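Local coordinates for periplasmic binding protein (Pseudomonas aeruginosa, PDB 2R79) that binds heme in the periplasm and probably delivers it to an inner-membrane transporter for uptake, at residues A[60-65]-A[105-110]; A[142-147]-A[257-262]; A[169-174]-A[253-258]. All coordinates share one frame; numbering follows the deposited sequence.

Interaction 1: A[60-65]-A[105-110]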
loop_
_atom_site.group_PDB
_atom_site.type_symbol
_atom_site.label_atom_id
_atom_site.label_comp_id
_atom_site.label_asym_id
_atom_site.label_seq_id
_atom_site.Cartn_x
_atom_site.Cartn_y
_atom_site.Cartn_z
ATOM N N PRO A 60 -15.096 -28.562 -21.497
ATOM C CA PRO A 60 -14.666 -27.643 -22.553
ATOM C C PRO A 60 -15.121 -28.017 -23.959
ATOM O O PRO A 60 -15.151 -29.197 -24.325
ATOM C CB PRO A 60 -13.151 -27.683 -22.431
ATOM C CG PRO A 60 -12.909 -29.121 -22.101
ATOM C CD PRO A 60 -13.964 -29.393 -21.041
ATOM N N ASP A 61 -15.477 -27.007 -24.744
ATOM C CA ASP A 61 -15.880 -27.230 -26.121
ATOM C C ASP A 61 -14.608 -27.224 -26.960
ATOM O O ASP A 61 -14.556 -27.818 -28.037
ATOM C CB ASP A 61 -16.813 -26.122 -26.603
ATOM C CG ASP A 61 -18.204 -26.238 -26.021
ATOM O OD1 ASP A 61 -18.823 -27.312 -26.185
ATOM O OD2 ASP A 61 -18.683 -25.259 -25.408
ATOM N N ILE A 62 -13.576 -26.560 -26.454
ATOM C CA ILE A 62 -12.322 -26.479 -27.178
ATOM C C ILE A 62 -11.125 -26.262 -26.273
ATOM O O ILE A 62 -11.205 -25.572 -25.262
ATOM C CB ILE A 62 -12.365 -25.335 -28.223
ATOM C CG1 ILE A 62 -11.029 -25.243 -28.964
ATOM C CG2 ILE A 62 -12.684 -24.019 -27.538
ATOM C CD1 ILE A 62 -11.010 -24.194 -30.063
ATOM N N LEU A 63 -10.014 -26.883 -26.640
ATOM C CA LEU A 63 -8.773 -26.746 -25.904
ATOM C C LEU A 63 -7.750 -26.215 -26.899
ATOM O O LEU A 63 -7.519 -26.829 -27.940
ATOM C CB LEU A 63 -8.301 -28.097 -25.357
ATOM C CG LEU A 63 -6.868 -28.092 -24.800
ATOM C CD1 LEU A 63 -6.747 -27.051 -23.697
ATOM C CD2 LEU A 63 -6.504 -29.470 -24.273
ATOM N N ILE A 64 -7.154 -25.070 -26.590
ATOM C CA ILE A 64 -6.157 -24.491 -27.475
ATOM C C ILE A 64 -4.796 -24.440 -26.793
ATOM O O ILE A 64 -4.696 -24.274 -25.575
ATOM C CB ILE A 64 -6.553 -23.057 -27.934
ATOM C CG1 ILE A 64 -6.590 -22.102 -26.742
ATOM C CG2 ILE A 64 -7.923 -23.080 -28.607
ATOM C CD1 ILE A 64 -6.858 -20.659 -27.132
ATOM N N GLY A 65 -3.750 -24.597 -27.594
ATOM C CA GLY A 65 -2.395 -24.560 -27.080
ATOM C C GLY A 65 -1.428 -24.560 -28.244
ATOM O O GLY A 65 -1.852 -24.583 -29.401
ATOM N N GLY A 105 -9.746 -15.610 -34.442
ATOM C CA GLY A 105 -10.807 -14.745 -34.912
ATOM C C GLY A 105 -11.993 -15.552 -35.404
ATOM O O GLY A 105 -13.137 -15.253 -35.065
ATOM N N ASP A 106 -11.721 -16.589 -36.192
ATOM C CA ASP A 106 -12.783 -17.423 -36.732
ATOM C C ASP A 106 -13.539 -18.213 -35.672
ATOM O O ASP A 106 -14.768 -18.204 -35.661
ATOM C CB ASP A 106 -12.235 -18.384 -37.793
ATOM C CG ASP A 106 -11.836 -17.674 -39.082
ATOM O OD1 ASP A 106 -12.351 -16.565 -39.345
ATOM O OD2 ASP A 106 -11.015 -18.236 -39.842
ATOM N N TRP A 107 -12.824 -18.901 -34.789
ATOM C CA TRP A 107 -13.499 -19.682 -33.756
ATOM C C TRP A 107 -14.244 -18.795 -32.758
ATOM O O TRP A 107 -15.119 -19.267 -32.035
ATOM C CB TRP A 107 -12.509 -20.571 -32.996
ATOM C CG TRP A 107 -11.680 -21.465 -33.863
ATOM C CD1 TRP A 107 -12.067 -22.077 -35.021
ATOM C CD2 TRP A 107 -10.318 -21.855 -33.638
ATOM N NE1 TRP A 107 -11.029 -22.820 -35.536
ATOM C CE2 TRP A 107 -9.943 -22.701 -34.709
ATOM C CE3 TRP A 107 -9.376 -21.571 -32.639
ATOM C CZ2 TRP A 107 -8.663 -23.266 -34.808
ATOM C CZ3 TRP A 107 -8.099 -22.136 -32.738
ATOM C CH2 TRP A 107 -7.758 -22.972 -33.817
ATOM N N LEU A 108 -13.899 -17.513 -32.728
ATOM C CA LEU A 108 -14.517 -16.559 -31.807
ATOM C C LEU A 108 -15.638 -15.775 -32.492
ATOM O O LEU A 108 -16.453 -15.128 -31.833
ATOM C CB LEU A 108 -13.446 -15.590 -31.292
ATOM C CG LEU A 108 -13.101 -15.432 -29.805
ATOM C CD1 LEU A 108 -13.442 -16.666 -28.991
ATOM C CD2 LEU A 108 -11.611 -15.112 -29.711
ATOM N N GLY A 109 -15.656 -15.823 -33.820
ATOM C CA GLY A 109 -16.674 -15.119 -34.576
ATOM C C GLY A 109 -16.419 -13.637 -34.766
ATOM O O GLY A 109 -17.357 -12.870 -34.968
ATOM N N VAL A 110 -15.157 -13.221 -34.705
ATOM C CA VAL A 110 -14.820 -11.810 -34.892
ATOM C C VAL A 110 -13.631 -11.642 -35.834
ATOM O O VAL A 110 -12.631 -11.009 -35.489
ATOM C CB VAL A 110 -14.502 -11.127 -33.540
ATOM C CG1 VAL A 110 -15.781 -10.947 -32.733
ATOM C CG2 VAL A 110 -13.508 -11.961 -32.760
#

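Interaction 2: A[142-147]-A[257-262]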
loop_
_atom_site.group_PDB
_atom_site.type_symbol
_atom_site.label_atom_id
_atom_site.label_comp_id
_atom_site.label_asym_id
_atom_site.label_seq_id
_atom_site.Cartn_x
_atom_site.Cartn_y
_atom_site.Cartn_z
ATOM N N PRO A 142 23.717 -2.517 -29.126
ATOM C CA PRO A 142 24.491 -3.226 -28.101
ATOM C C PRO A 142 24.382 -4.757 -28.152
ATOM O O PRO A 142 23.328 -5.306 -28.497
ATOM C CB PRO A 142 23.909 -2.672 -26.810
ATOM C CG PRO A 142 22.441 -2.554 -27.164
ATOM C CD PRO A 142 22.496 -1.921 -28.547
ATOM N N GLY A 143 25.476 -5.436 -27.807
ATOM C CA GLY A 143 25.465 -6.891 -27.761
ATOM C C GLY A 143 24.812 -7.289 -26.447
ATOM O O GLY A 143 25.234 -6.834 -25.384
ATOM N N VAL A 144 23.794 -8.142 -26.501
ATOM C CA VAL A 144 23.072 -8.531 -25.294
ATOM C C VAL A 144 22.784 -10.024 -25.205
ATOM O O VAL A 144 22.821 -10.737 -26.207
ATOM C CB VAL A 144 21.718 -7.761 -25.224
ATOM C CG1 VAL A 144 20.910 -8.179 -23.997
ATOM C CG2 VAL A 144 21.981 -6.258 -25.203
ATOM N N LEU A 145 22.509 -10.494 -23.993
ATOM C CA LEU A 145 22.156 -11.891 -23.769
ATOM C C LEU A 145 20.819 -11.922 -23.029
ATOM O O LEU A 145 20.555 -11.068 -22.186
ATOM C CB LEU A 145 23.222 -12.600 -22.928
ATOM C CG LEU A 145 24.570 -12.868 -23.600
ATOM C CD1 LEU A 145 25.571 -13.360 -22.569
ATOM C CD2 LEU A 145 24.392 -13.900 -24.707
ATOM N N LEU A 146 19.980 -12.895 -23.366
ATOM C CA LEU A 146 18.675 -13.082 -22.723
ATOM C C LEU A 146 18.739 -14.478 -22.100
ATOM O O LEU A 146 18.990 -15.460 -22.797
ATOM C CB LEU A 146 17.558 -13.027 -23.774
ATOM C CG LEU A 146 16.045 -13.156 -23.501
ATOM C CD1 LEU A 146 15.760 -14.161 -22.420
ATOM C CD2 LEU A 146 15.479 -11.821 -23.134
ATOM N N VAL A 147 18.519 -14.574 -20.797
ATOM C CA VAL A 147 18.570 -15.871 -20.138
ATOM C C VAL A 147 17.290 -16.201 -19.392
ATOM O O VAL A 147 16.656 -15.321 -18.811
ATOM C CB VAL A 147 19.743 -15.951 -19.133
ATOM C CG1 VAL A 147 21.067 -15.722 -19.848
ATOM C CG2 VAL A 147 19.554 -14.925 -18.032
ATOM N N ALA A 257 14.330 1.311 -24.690
ATOM C CA ALA A 257 14.667 2.526 -23.944
ATOM C C ALA A 257 15.895 2.239 -23.072
ATOM O O ALA A 257 16.773 3.093 -22.912
ATOM C CB ALA A 257 13.490 2.968 -23.077
ATOM N N ALA A 258 15.957 1.032 -22.515
ATOM C CA ALA A 258 17.093 0.626 -21.682
ATOM C C ALA A 258 18.335 0.378 -22.552
ATOM O O ALA A 258 19.461 0.600 -22.108
ATOM C CB ALA A 258 16.751 -0.635 -20.907
ATOM N N PHE A 259 18.117 -0.083 -23.787
ATOM C CA PHE A 259 19.207 -0.366 -24.723
ATOM C C PHE A 259 19.810 0.897 -25.352
ATOM O O PHE A 259 20.983 0.907 -25.728
ATOM C CB PHE A 259 18.718 -1.314 -25.826
ATOM C CG PHE A 259 18.420 -2.721 -25.345
ATOM C CD1 PHE A 259 17.701 -3.600 -26.146
ATOM C CD2 PHE A 259 18.872 -3.167 -24.104
ATOM C CE1 PHE A 259 17.430 -4.905 -25.722
ATOM C CE2 PHE A 259 18.609 -4.469 -23.667
ATOM C CZ PHE A 259 17.886 -5.339 -24.480
ATOM N N TYR A 260 19.004 1.952 -25.476
ATOM C CA TYR A 260 19.458 3.229 -26.036
ATOM C C TYR A 260 19.049 4.312 -25.050
ATOM O O TYR A 260 18.142 5.092 -25.321
ATOM C CB TYR A 260 18.797 3.508 -27.386
ATOM C CG TYR A 260 19.122 2.497 -28.445
ATOM C CD1 TYR A 260 18.393 1.315 -28.555
ATOM C CD2 TYR A 260 20.213 2.685 -29.296
ATOM C CE1 TYR A 260 18.748 0.337 -29.485
ATOM C CE2 TYR A 260 20.572 1.720 -30.224
ATOM C CZ TYR A 260 19.837 0.548 -30.313
ATOM O OH TYR A 260 20.184 -0.404 -31.242
ATOM N N PRO A 261 19.723 4.375 -23.895
ATOM C CA PRO A 261 19.429 5.358 -22.846
ATOM C C PRO A 261 19.520 6.828 -23.244
ATOM O O PRO A 261 18.955 7.683 -22.569
ATOM C CB PRO A 261 20.415 4.986 -21.739
ATOM C CG PRO A 261 21.575 4.433 -22.493
ATOM C CD PRO A 261 20.917 3.582 -23.551
ATOM N N SER A 262 20.227 7.114 -24.332
ATOM C CA SER A 262 20.386 8.488 -24.809
ATOM C C SER A 262 19.345 8.884 -25.841
ATOM O O SER A 262 19.569 9.797 -26.634
ATOM C CB SER A 262 21.771 8.687 -25.417
ATOM O OG SER A 262 22.767 8.513 -24.433
#

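Interaction 3: A[169-174]-A[253-258]. With SO4 (sulfate ion), chain C.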
loop_
_atom_site.group_PDB
_atom_site.type_symbol
_atom_site.label_atom_id
_atom_site.label_comp_id
_atom_site.label_asym_id
_atom_site.label_seq_id
_atom_site.Cartn_x
_atom_site.Cartn_y
_atom_site.Cartn_z
ATOM N N ASN A 169 16.131 -8.711 -30.833
ATOM C CA ASN A 169 16.287 -8.077 -32.135
ATOM C C ASN A 169 15.307 -6.935 -32.334
ATOM O O ASN A 169 15.694 -5.841 -32.735
ATOM C CB ASN A 169 16.125 -9.100 -33.263
ATOM C CG ASN A 169 17.311 -10.051 -33.357
ATOM O OD1 ASN A 169 18.466 -9.616 -33.414
ATOM N ND2 ASN A 169 17.034 -11.355 -33.375
ATOM N N ARG A 170 14.037 -7.182 -32.040
ATOM C CA ARG A 170 13.022 -6.159 -32.206
ATOM C C ARG A 170 13.231 -4.964 -31.294
ATOM O O ARG A 170 12.722 -3.885 -31.576
ATOM C CB ARG A 170 11.639 -6.755 -31.982
ATOM C CG ARG A 170 11.216 -7.717 -33.078
ATOM C CD ARG A 170 10.828 -6.968 -34.320
ATOM N NE ARG A 170 10.376 -7.862 -35.375
ATOM C CZ ARG A 170 9.690 -7.457 -36.441
ATOM N NH1 ARG A 170 9.379 -6.173 -36.584
ATOM N NH2 ARG A 170 9.316 -8.330 -37.366
ATOM N N ALA A 171 13.979 -5.144 -30.210
ATOM C CA ALA A 171 14.240 -4.037 -29.291
ATOM C C ALA A 171 15.525 -3.287 -29.643
ATOM O O ALA A 171 15.943 -2.390 -28.920
ATOM C CB ALA A 171 14.293 -4.539 -27.844
ATOM N N GLY A 172 16.159 -3.666 -30.749
ATOM C CA GLY A 172 17.373 -2.985 -31.170
ATOM C C GLY A 172 18.707 -3.521 -30.670
ATOM O O GLY A 172 19.725 -2.853 -30.809
ATOM N N ALA A 173 18.724 -4.720 -30.102
ATOM C CA ALA A 173 19.971 -5.289 -29.596
ATOM C C ALA A 173 20.482 -6.391 -30.509
ATOM O O ALA A 173 19.763 -6.851 -31.396
ATOM C CB ALA A 173 19.759 -5.842 -28.193
ATOM N N ARG A 174 21.733 -6.794 -30.292
ATOM C CA ARG A 174 22.361 -7.883 -31.055
ATOM C C ARG A 174 22.482 -9.072 -30.114
ATOM O O ARG A 174 23.160 -8.983 -29.087
ATOM C CB ARG A 174 23.768 -7.496 -31.518
ATOM C CG ARG A 174 23.827 -6.381 -32.551
ATOM C CD ARG A 174 23.889 -6.914 -33.968
ATOM N NE ARG A 174 24.204 -5.849 -34.917
ATOM C CZ ARG A 174 23.312 -5.012 -35.447
ATOM N NH1 ARG A 174 22.026 -5.109 -35.130
ATOM N NH2 ARG A 174 23.713 -4.067 -36.289
ATOM N N ALA A 253 9.178 -1.439 -26.028
ATOM C CA ALA A 253 9.395 -0.019 -25.760
ATOM C C ALA A 253 10.266 0.175 -24.535
ATOM O O ALA A 253 11.137 1.037 -24.513
ATOM C CB ALA A 253 8.060 0.702 -25.566
ATOM N N ALA A 254 10.024 -0.631 -23.512
ATOM C CA ALA A 254 10.795 -0.544 -22.286
ATOM C C ALA A 254 12.227 -1.022 -22.529
ATOM O O ALA A 254 13.181 -0.349 -22.141
ATOM C CB ALA A 254 10.131 -1.378 -21.196
ATOM N N LEU A 255 12.380 -2.175 -23.177
ATOM C CA LEU A 255 13.714 -2.703 -23.461
ATOM C C LEU A 255 14.554 -1.781 -24.339
ATOM O O LEU A 255 15.714 -1.509 -24.028
ATOM C CB LEU A 255 13.626 -4.076 -24.136
ATOM C CG LEU A 255 13.432 -5.277 -23.217
ATOM C CD1 LEU A 255 13.166 -6.507 -24.048
ATOM C CD2 LEU A 255 14.668 -5.472 -22.349
ATOM N N SER A 256 13.973 -1.301 -25.437
ATOM C CA SER A 256 14.716 -0.435 -26.345
ATOM C C SER A 256 15.130 0.855 -25.654
ATOM O O SER A 256 16.176 1.420 -25.973
ATOM C CB SER A 256 13.905 -0.149 -27.629
ATOM O OG SER A 256 12.709 0.568 -27.379
ATOM N N ALA A 257 14.330 1.311 -24.690
ATOM C CA ALA A 257 14.667 2.526 -23.944
ATOM C C ALA A 257 15.895 2.239 -23.072
ATOM O O ALA A 257 16.773 3.093 -22.912
ATOM C CB ALA A 257 13.490 2.968 -23.077
ATOM N N ALA A 258 15.957 1.032 -22.515
ATOM C CA ALA A 258 17.093 0.626 -21.682
ATOM C C ALA A 258 18.335 0.378 -22.552
ATOM O O ALA A 258 19.461 0.600 -22.108
ATOM C CB ALA A 258 16.751 -0.635 -20.907
HETATM S S SO4 C . 9.625 -11.996 -38.076
HETATM O O1 SO4 C . 8.919 -12.480 -39.307
HETATM O O2 SO4 C . 10.704 -12.950 -37.638
HETATM O O3 SO4 C . 10.203 -10.659 -38.421
HETATM O O4 SO4 C . 8.673 -11.786 -36.942
#

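Interaction 1: A[60-65]-A[105-110]
G105 O sits in the last turn of helix 94-108, the turn that puts W107 against I62 and I64, and it is gripped by the backbone that follows. V110 N reaches it at 2.9 Å, while G109 N and L108 N make weaker bonds to the same oxygen. G109, with a positive phi of 80°, ends the helix in a Schellman motif, and V110 then serves as N-cap of helix 111-135. A helix is thus closed on the flank of the N-terminal lobe's parallel sheet, in the alpha/beta layering of periplasmic binding proteins.

Across the contact everything is apolar. I62 and I64, alternate residues on strand 62-65, both direct their side chains at the helix, and W107 meets them with the six-membered part of its indole. I62 does most of the reaching: with CG1 anti to the backbone N (chi1 179°) and chi2 also extended, its chain runs straight out and crosses the tryptophan side chain at about a right angle. No hydrogen bond joins the two segments; the side chains bridge the gap between the backbones, I62 CA and W107 CA being 9.5 Å apart. W5 of the adjoining strand 5-7 also packs on W107, and R84 makes a cation-pi contact with the indole. The strand itself is held in the sheet by backbone bonds from I62 to R4 and V6 and from L63 to R84 and E86. At the point of touch, I62 CD1 lies 4.0 Å from W107 CE3, and next to it I64 CG2 comes to 4.2 Å from W107 CZ3.

Interaction 2: A[142-147]-A[257-262]
The C-terminal lobe is an alpha/beta layer built on a mixed sheet, and here the start of its strand 143-150 packs against the end of helix 248-259, through P142 and V144 on one side and F259 and Y260 on the other. V144 turns both methyls to the phenyl ring: CG2 sits over one face, toward the rim, 4.1 Å from F259 CE2, and CG1 approaches F259 CZ. F259 has CG anti to its carbonyl carbon (chi1 -69°), which sends the ring off the helix to the strand; L168 and V199 pack on it as well.

P142 fills the angle between the two aromatic side chains and crosses each at about a right angle. P142 CG is 4.1 Å from F259 CB, whereas P142 CD rests 4.0 Å from Y260 CZ, beside the phenol oxygen. That oxygen is buried yet well provided for: Y260 OH is hydrogen-bonded to G172 O and to Q136 NE2. The carbonyl F259 O, near the proline ring, is taken by Q139 NE2 where the helix runs out. Y260 itself leaves helical geometry, and its ring also touches W131, I132 and A135. These belong to helix 111-135, the long helix that spans the two lobes in this class of metal-chelate and heme binding proteins.

Interaction 3: A[169-174]-A[253-258]
A backbone carbonyl pushed against a helix is the striking thing here: A171 O comes to 3.3 Å from S256 CB and also meets the alpha carbon, as a CA-H...O contact with S256 CA at 3.5 Å and an angle of 126° at the hydrogen. A171 CA and S256 CA are only 4.7 Å apart, so the turn after helix 163-170 lies almost directly on helix 248-259 with no large side chain between them. No conventional hydrogen bond crosses.

The small residues make this possible. A171 CB settles 3.8 Å from L255 CB and close to S256 N, using the base of the leucine rather than its branched end. G172 takes a positive phi in the Schellman motif that ends helix 163-170, and G172 N bonds back to N169 O at 3.0 Å. At these backbone angles a side chain on G172 would press on A171 O, the carbonyl before it, so the glycine suits the turn itself. The serine hydroxyl is drawn away from this interface: chi1 of 64° sets OG between the backbone N and carbonyl carbon, where it is hydrogen-bonded to L252 O, one turn back in its own helix, and to Q128 OE1 of helix 111-135.

R170, just before the turn, has no part in the contact with 253-258; its chain bends at chi2 and its guanidinium reaches a sulfate, probably from the crystallisation liquor. R170 NH2 donates a hydrogen bond to SO4 O3 at 2.7 Å, bent to 135° at the hydrogen. W166 NE1 and L94 N bind the same ion. Beyond the turn, R174 makes backbone hydrogen bonds with P142 and V144, so a Schellman-capped helix leads through a tight, glycine-containing turn into the mixed sheet, in the alpha/beta fold of the C-terminal lobe.

In the fold
Interactions 2 and 3 form one continuous piece of C-terminal lobe core: their centres are about 6 Å apart, both use helix 248-259, and they share A257 and A258. The turn of interaction 3 also packs on interaction 2, with F259 CE1 3.5 Å from A173 CB. Interaction 1 is in the other lobe, on the opposite side of the chain's centre, its nearest atoms about 21 Å from either. Interactions 2 and 3 are wholly buried, whereas in interaction 1 the tryptophan stays partly exposed; none has a conventional hydrogen bond across its segments. Aliphatic tips meet an indole in 1, proline and valine two aromatic rings in 2; in 3 a carbonyl and an alanine methyl lie against a helix.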